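Local atomic coordinates of Ycf54-like protein (Synechocystis sp. PCC 6803, PDB entry 5M2P), a protein that probably acts as an accessory component of the magnesium protoporphyrin IX monomethyl ester cyclase, which forms protochlorophyllide in chlorophyll biosynthesis. Residues K28-D33 with S73-F78; V69-V72 with F78-W81. All blocks are in the same frame, centred on the assembly; numbering follows the deposited sequence.

Interaction 1: K28-D33 with S73-F78; sequences KERRRD and STNKSF
Arg30 on helix 21-36 and Phe78 on helix 76-86 face each other across a backbone separation of 10.9 Å between their CA atoms, the shortest between the two segments, so side chains alone bridge the gap. Residues 28-33 are wholly helical, whereas 73-78 leave a strand, turn, and enter the first turn of helix 76-86. The Arg30 chain runs straight out from its helix, extended from CG to NE after an anti first torsion (chi1 -171°), and lays its guanidinium over one face of the Phe78 ring. The two planes are only 20° apart, with Arg30 CZ 3.4 Å from Phe78 CD1; the overlap is offset, NE lying toward the rim of the ring. Phe43 of strand 43-47 makes a cation-pi contact with the same arginine. Arg30 NH2 donates to a water 3.0 Å away, which in turn donates to Ser73 OG at 3.3 Å, a longer link. The amide of Asn75 comes to the edge of the guanidinium, its ND2 3.9 Å from Arg30 NH2. Asn75 is the N-cap of helix 76-86, its OD1 accepting weakly from the backbone N of Ser77 and Phe78; in the conformer described, Ser77 OG also donates to Asn75 OD1 at 2.7 Å. Ser73 OG accepts from Asn75 N at 2.9 Å, closing an ST turn that leads into the cap. The strand-to-helix connection, an ST turn followed by a capped helix start, thus receives the guanidinium of Arg30 from helix 21-36, laid over one face of the Phe78 ring.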
ATOM      1  N   LYS A  28       6.879  -9.692  -6.063  1.00 11.37           N
ATOM      2  CA  LYS A  28       8.322  -9.900  -6.319  1.00 12.15           C
ATOM      3  C   LYS A  28       8.595  -9.979  -7.818  1.00 11.10           C
ATOM      4  O   LYS A  28       9.519  -9.337  -8.323  1.00 12.16           O
ATOM      5  CB  LYS A  28       8.788 -11.175  -5.626  1.00 15.09           C
ATOM      6  CG  LYS A  28      10.267 -11.472  -5.791  1.00 18.86           C
ATOM      7  CD  LYS A  28      10.576 -12.927  -5.457  1.00 24.96           C
ATOM      8  CE  LYS A  28      12.048 -13.261  -5.626  1.00 31.73           C
ATOM      9  NZ  LYS A  28      12.799 -12.978  -4.370  1.00 48.22           N
ATOM     10  N   GLU A  29       7.792 -10.753  -8.545  1.00 12.26           N
ATOM     11  CA  GLU A  29       7.964 -10.856  -9.987  1.00 13.86           C
ATOM     12  C   GLU A  29       7.751  -9.534 -10.686  1.00 12.10           C
ATOM     13  O   GLU A  29       8.446  -9.217 -11.648  1.00 13.90           O
ATOM     14  CB  GLU A  29       7.051 -11.932 -10.576  1.00 18.96           C
ATOM     15  CG  GLU A  29       7.569 -13.338 -10.308  1.00 31.85           C
ATOM     16  CD  GLU A  29       9.004 -13.513 -10.797  1.00 53.00           C
ATOM     17  OE1 GLU A  29       9.238 -13.306 -12.014  1.00 64.99           O
ATOM     18  OE2 GLU A  29       9.898 -13.820  -9.962  1.00 48.81           O
ATOM     19  N   ARG A  30       6.817  -8.735 -10.174  1.00 11.19           N
ATOM     20  CA  ARG A  30       6.558  -7.430 -10.767  1.00 10.52           C
ATOM     21  C   ARG A  30       7.770  -6.502 -10.564  1.00  9.27           C
ATOM     22  O   ARG A  30       8.181  -5.824 -11.491  1.00 10.73           O
ATOM     23  CB  ARG A  30       5.296  -6.804 -10.180  1.00 10.59           C
ATOM     24  CG  ARG A  30       4.822  -5.542 -10.884  1.00 11.94           C
ATOM     25  CD  ARG A  30       3.653  -4.925 -10.109  1.00 13.01           C
ATOM     26  NE  ARG A  30       3.103  -3.693 -10.705  1.00 13.01           N
ATOM     27  CZ  ARG A  30       2.234  -3.675 -11.716  1.00 13.15           C
ATOM     28  NH1 ARG A  30       1.812  -4.814 -12.258  1.00 15.23           N
ATOM     29  NH2 ARG A  30       1.794  -2.521 -12.191  1.00 16.90           N
ATOM     30  N   ARG A  31       8.357  -6.503  -9.369  1.00 10.06           N
ATOM     31  CA  ARG A  31       9.597  -5.724  -9.144  1.00  9.31           C
ATOM     32  C   ARG A  31      10.702  -6.144 -10.100  1.00  8.71           C
ATOM     33  O   ARG A  31      11.380  -5.320 -10.686  1.00  9.80           O
ATOM     34  CB  ARG A  31      10.095  -5.847  -7.702  1.00 10.68           C
ATOM     35  CG  ARG A  31       9.148  -5.277  -6.667  1.00  9.74           C
ATOM     36  CD  ARG A  31       9.710  -5.377  -5.262  1.00 12.96           C
ATOM     37  NE  ARG A  31       8.703  -5.016  -4.297  1.00 15.16           N
ATOM     38  CZ  ARG A  31       7.967  -5.864  -3.588  1.00 15.92           C
ATOM     39  NH1 ARG A  31       8.147  -7.178  -3.663  1.00 16.91           N
ATOM     40  NH2 ARG A  31       7.053  -5.357  -2.773  1.00 18.32           N
ATOM     41  N   ARG A  32      10.888  -7.444 -10.231  1.00 10.51           N
ATOM     42  CA  ARG A  32      11.928  -7.969 -11.095  1.00 10.31           C
ATOM     43  C   ARG A  32      11.681  -7.627 -12.570  1.00 11.43           C
ATOM     44  O   ARG A  32      12.600  -7.222 -13.273  1.00 12.82           O
ATOM     45  CB  ARG A  32      12.099  -9.472 -10.848  1.00 11.91           C
ATOM     46  CG  ARG A  32      12.662  -9.758  -9.455  1.00 13.74           C
ATOM     47  CD  ARG A  32      12.832 -11.235  -9.069  1.00 18.13           C
ATOM     48  NE  ARG A  32      13.975 -11.866  -9.734  1.00 25.45           N
ATOM     49  CZ  ARG A  32      15.274 -11.674  -9.446  1.00 24.20           C
ATOM     50  NH1 ARG A  32      15.684 -10.811  -8.504  1.00 23.39           N
ATOM     51  NH2 ARG A  32      16.186 -12.333 -10.152  1.00 29.57           N
ATOM     52  N   ASP A  33      10.424  -7.715 -13.012  1.00 12.01           N
ATOM     53  CA  ASP A  33      10.054  -7.343 -14.374  1.00 13.04           C
ATOM     54  C   ASP A  33      10.291  -5.862 -14.639  1.00 11.82           C
ATOM     55  O   ASP A  33      10.756  -5.478 -15.726  1.00 14.15           O
ATOM     56  CB  ASP A  33       8.580  -7.692 -14.660  1.00 14.29           C
ATOM     57  CG  ASP A  33       8.309  -9.203 -14.742  1.00 19.26           C
ATOM     58  OD1 ASP A  33       9.259 -10.015 -14.832  1.00 23.57           O
ATOM     59  OD2 ASP A  33       7.118  -9.601 -14.728  1.00 26.30           O
ATOM     60  N   SER A  73       0.637   2.478  -4.282  1.00  7.31           N
ATOM     61  CA  SER A  73       1.125   2.739  -5.629  1.00  7.39           C
ATOM     62  C   SER A  73       0.603   4.054  -6.136  1.00  6.17           C
ATOM     63  O   SER A  73      -0.485   4.482  -5.761  1.00  7.38           O
ATOM     64  CB  SER A  73       0.644   1.641  -6.586  1.00  8.43           C
ATOM     65  OG  SER A  73       1.172   1.771  -7.882  1.00  9.07           O
ATOM     66  N   THR A  74       1.361   4.695  -7.034  1.00  6.88           N
ATOM     67  CA  THR A  74       0.863   5.836  -7.790  1.00  6.85           C
ATOM     68  C   THR A  74       0.073   5.402  -9.029  1.00  7.24           C
ATOM     69  O   THR A  74      -0.459   6.247  -9.720  1.00  8.69           O
ATOM     70  CB  THR A  74       1.998   6.782  -8.171  1.00  7.77           C
ATOM     71  OG1 THR A  74       3.002   6.016  -8.845  1.00  8.87           O
ATOM     72  CG2 THR A  74       2.573   7.453  -6.920  1.00 10.03           C
ATOM     73  N   ASN A  75       0.013   4.087  -9.266  1.00  7.29           N
ATOM     74  CA  ASN A  75      -0.744   3.517 -10.376  1.00  9.24           C
ATOM     75  C   ASN A  75      -2.085   3.010  -9.869  1.00  7.47           C
ATOM     76  O   ASN A  75      -2.152   1.963  -9.230  1.00  7.25           O
ATOM     77  CB  ASN A  75       0.056   2.383 -11.017  1.00 10.41           C
ATOM     78  CG  ASN A  75      -0.664   1.725 -12.181  1.00 13.51           C
ATOM     79  OD1 ASN A  75      -1.860   1.931 -12.388  1.00 15.91           O
ATOM     80  ND2 ASN A  75       0.062   0.928 -12.937  1.00 21.98           N
ATOM     81  N   LYS A  76      -3.144   3.784 -10.072  1.00  8.54           N
ATOM     82  CA  LYS A  76      -4.470   3.411  -9.555  0.50  8.92           C
ATOM     83  C   LYS A  76      -4.890   2.022 -10.039  1.00  9.36           C
ATOM     84  O   LYS A  76      -5.481   1.251  -9.300  1.00  9.51           O
ATOM     85  CB  LYS A  76      -5.552   4.448  -9.902  0.50 13.93           C
ATOM     86  CG  LYS A  76      -6.869   4.218  -9.156  0.50 11.25           C
ATOM     87  CD  LYS A  76      -7.926   5.280  -9.418  0.50 12.69           C
ATOM     88  CE  LYS A  76      -9.013   5.214  -8.361  0.50 14.34           C
ATOM     89  NZ  LYS A  76     -10.034   6.280  -8.540  0.50 17.59           N
ATOM     90  N   SER A  77      -4.609   1.727 -11.295  1.00 10.00           N
ATOM     91  CA  SER A  77      -5.111   0.473 -11.819  0.50 10.19           C
ATOM     92  C   SER A  77      -4.466  -0.722 -11.134  1.00  9.03           C
ATOM     93  O   SER A  77      -5.102  -1.763 -11.002  1.00  8.52           O
ATOM     94  CB  SER A  77      -4.944   0.418 -13.319  0.50 10.76           C
ATOM     95  OG  SER A  77      -3.604   0.409 -13.720  0.50 13.13           O
ATOM     96  N   PHE A  78      -3.240  -0.573 -10.643  1.00  9.72           N
ATOM     97  CA  PHE A  78      -2.581  -1.635  -9.916  1.00  8.44           C
ATOM     98  C   PHE A  78      -3.306  -1.900  -8.605  1.00  7.40           C
ATOM     99  O   PHE A  78      -3.545  -3.043  -8.228  1.00  7.87           O
ATOM    100  CB  PHE A  78      -1.101  -1.308  -9.695  1.00  9.51           C
ATOM    101  CG  PHE A  78      -0.392  -2.348  -8.903  1.00 10.21           C
ATOM    102  CD1 PHE A  78      -0.252  -3.632  -9.401  1.00 11.74           C
ATOM    103  CD2 PHE A  78       0.114  -2.071  -7.643  1.00 10.55           C
ATOM    104  CE1 PHE A  78       0.380  -4.609  -8.676  1.00 14.06           C
ATOM    105  CE2 PHE A  78       0.763  -3.064  -6.911  1.00 12.50           C
ATOM    106  CZ  PHE A  78       0.890  -4.333  -7.442  1.00 13.97           C
TER
HETATM  107  O   HOH W   1       2.247  -0.324 -10.156  1.00 17.82           O

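Interaction 2: V69-V72 with F78-W81; sequences VAIV and FIVW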
ATOM      1  N   VAL A  69      -0.362  -3.446   7.169  1.00  9.15           N
ATOM      2  CA  VAL A  69       0.607  -3.409   6.093  1.00  8.62           C
ATOM      3  C   VAL A  69      -0.145  -2.948   4.852  1.00  7.55           C
ATOM      4  O   VAL A  69      -1.261  -3.405   4.609  1.00  9.55           O
ATOM      5  CB  VAL A  69       1.274  -4.775   5.844  1.00 10.09           C
ATOM      6  CG1 VAL A  69       0.262  -5.890   5.797  1.00 10.21           C
ATOM      7  CG2 VAL A  69       2.178  -4.773   4.611  1.00 10.37           C
ATOM      8  N   ALA A  70       0.433  -1.991   4.127  1.00  7.07           N
ATOM      9  CA  ALA A  70      -0.201  -1.482   2.918  1.00  7.39           C
ATOM     10  C   ALA A  70       0.564  -1.839   1.671  1.00  7.26           C
ATOM     11  O   ALA A  70       1.798  -1.799   1.626  1.00  8.65           O
ATOM     12  CB  ALA A  70      -0.341   0.042   3.001  1.00  8.63           C
ATOM     13  N   ILE A  71      -0.188  -2.073   0.603  1.00  6.36           N
ATOM     14  CA  ILE A  71       0.337  -1.986  -0.744  1.00  7.44           C
ATOM     15  C   ILE A  71      -0.036  -0.599  -1.254  1.00  7.18           C
ATOM     16  O   ILE A  71      -1.200  -0.209  -1.231  1.00  8.28           O
ATOM     17  CB  ILE A  71      -0.225  -3.085  -1.671  1.00  8.02           C
ATOM     18  CG1 ILE A  71      -0.113  -4.474  -1.030  1.00 10.43           C
ATOM     19  CG2 ILE A  71       0.485  -3.043  -3.008  1.00  9.01           C
ATOM     20  CD1 ILE A  71       1.273  -4.881  -0.642  1.00 12.21           C
ATOM     21  N   VAL A  72       0.975   0.154  -1.649  1.00  7.40           N
ATOM     22  CA  VAL A  72       0.834   1.559  -2.057  1.00  7.39           C
ATOM     23  C   VAL A  72       1.319   1.672  -3.481  1.00  7.51           C
ATOM     24  O   VAL A  72       2.336   1.098  -3.848  1.00  8.41           O
ATOM     25  CB  VAL A  72       1.702   2.455  -1.146  1.00  9.78           C
ATOM     26  CG1 VAL A  72       1.598   3.925  -1.539  1.00 10.24           C
ATOM     27  CG2 VAL A  72       1.319   2.218   0.299  1.00 11.13           C
ATOM     28  N   PHE A  78      -3.240  -0.573 -10.643  1.00  9.72           N
ATOM     29  CA  PHE A  78      -2.581  -1.635  -9.916  1.00  8.44           C
ATOM     30  C   PHE A  78      -3.306  -1.900  -8.605  1.00  7.40           C
ATOM     31  O   PHE A  78      -3.545  -3.043  -8.228  1.00  7.87           O
ATOM     32  CB  PHE A  78      -1.101  -1.308  -9.695  1.00  9.51           C
ATOM     33  CG  PHE A  78      -0.392  -2.348  -8.903  1.00 10.21           C
ATOM     34  CD1 PHE A  78      -0.252  -3.632  -9.401  1.00 11.74           C
ATOM     35  CD2 PHE A  78       0.114  -2.071  -7.643  1.00 10.55           C
ATOM     36  CE1 PHE A  78       0.380  -4.609  -8.676  1.00 14.06           C
ATOM     37  CE2 PHE A  78       0.763  -3.064  -6.911  1.00 12.50           C
ATOM     38  CZ  PHE A  78       0.890  -4.333  -7.442  1.00 13.97           C
ATOM     39  N   ILE A  79      -3.720  -0.847  -7.913  1.00  7.60           N
ATOM     40  CA  ILE A  79      -4.437  -1.031  -6.651  1.00  7.83           C
ATOM     41  C   ILE A  79      -5.838  -1.585  -6.866  1.00  6.90           C
ATOM     42  O   ILE A  79      -6.316  -2.340  -6.054  1.00  7.28           O
ATOM     43  CB  ILE A  79      -4.383   0.246  -5.781  1.00  8.77           C
ATOM     44  CG1 ILE A  79      -2.928   0.602  -5.444  1.00 10.76           C
ATOM     45  CG2 ILE A  79      -5.190   0.069  -4.507  1.00 10.62           C
ATOM     46  CD1 ILE A  79      -2.206  -0.425  -4.620  1.00 10.41           C
ATOM     47  N   VAL A  80      -6.478  -1.258  -7.985  1.00  7.79           N
ATOM     48  CA  VAL A  80      -7.751  -1.870  -8.320  1.00  8.80           C
ATOM     49  C   VAL A  80      -7.556  -3.392  -8.399  1.00  7.96           C
ATOM     50  O   VAL A  80      -8.357  -4.165  -7.848  1.00  8.81           O
ATOM     51  CB  VAL A  80      -8.295  -1.318  -9.665  1.00  9.14           C
ATOM     52  CG1 VAL A  80      -9.476  -2.148 -10.149  1.00 11.29           C
ATOM     53  CG2 VAL A  80      -8.684   0.136  -9.492  1.00 11.14           C
ATOM     54  N   TRP A  81      -6.496  -3.818  -9.072  1.00  7.45           N
ATOM     55  CA  TRP A  81      -6.157  -5.242  -9.181  1.00  9.06           C
ATOM     56  C   TRP A  81      -5.883  -5.842  -7.811  1.00  7.82           C
ATOM     57  O   TRP A  81      -6.365  -6.906  -7.495  1.00  7.93           O
ATOM     58  CB  TRP A  81      -4.964  -5.483 -10.110  1.00 10.76           C
ATOM     59  CG  TRP A  81      -4.424  -6.896 -10.036  1.00 12.81           C
ATOM     60  CD1 TRP A  81      -4.940  -7.994 -10.632  1.00 18.65           C
ATOM     61  CD2 TRP A  81      -3.313  -7.345  -9.235  1.00 14.15           C
ATOM     62  NE1 TRP A  81      -4.225  -9.104 -10.264  1.00 16.98           N
ATOM     63  CE2 TRP A  81      -3.220  -8.732  -9.406  1.00 17.06           C
ATOM     64  CE3 TRP A  81      -2.396  -6.700  -8.384  1.00 14.92           C
ATOM     65  CZ2 TRP A  81      -2.256  -9.493  -8.771  1.00 16.73           C
ATOM     66  CZ3 TRP A  81      -1.435  -7.449  -7.767  1.00 14.43           C
ATOM     67  CH2 TRP A  81      -1.362  -8.831  -7.965  1.00 17.40           C
TER
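Ile71 meets the Phe78 ring obliquely through its CG2 methyl, 3.9 Å from Phe78 CE2, with the two side chains crossing at about a right angle. The same methyl also meets Ile79, whose CD1 lies 4.1 Å from Ile71 CG2, so one branch of the strand residue serves two consecutive helix residues. CG2 is placed for this by being anti to the backbone N of Ile71, while the CG1 branch carries the end of the side chain away from helix 76-86. Ile79 makes a closer approach to the strand backbone: its CD1 sits 3.5 Å from Ile71 O, an apolar methyl resting against a carbonyl. Its CB does not aim at the strand, yet the CG1 arm, anti to the carbonyl carbon (chi1 -60°), brings the terminal methyl in. Val72, by contrast, points away from the helix and contributes mainly backbone, its C 4.3 Å from Ile79 CD1; its side chain packs on Trp44 and Phe51. All four touching residues are buried. Strand 68-73 runs between 43-47 and 5-13 in the antiparallel sheet, and helix 76-86 covers it here, with Leu27 of helix 21-36 touching both Ile71 and Phe78, and Tyr8 of strand 5-13 touching Ile79.

Interactions 1 and 2 lie with their centres about 9 Å apart and share Phe78, whose ring meets helix 21-36 in the first and strand 68-73 in the second. Along the chain, residues 28-33 come first, then the strand, its short connection and the start of helix 76-86. Interaction 1, partly buried, lies nearer the surface, about 11 Å from the centre of the chain; interaction 2 is buried, about 5 Å from it. They also touch through Ser73 CB and Ile79 CG1, 3.9 Å apart. Interaction 1 joins helix 21-36 to the start of helix 76-86, and interaction 2 packs helix 76-86 on strand 68-73 of the antiparallel sheet, within the Ycf54 family region.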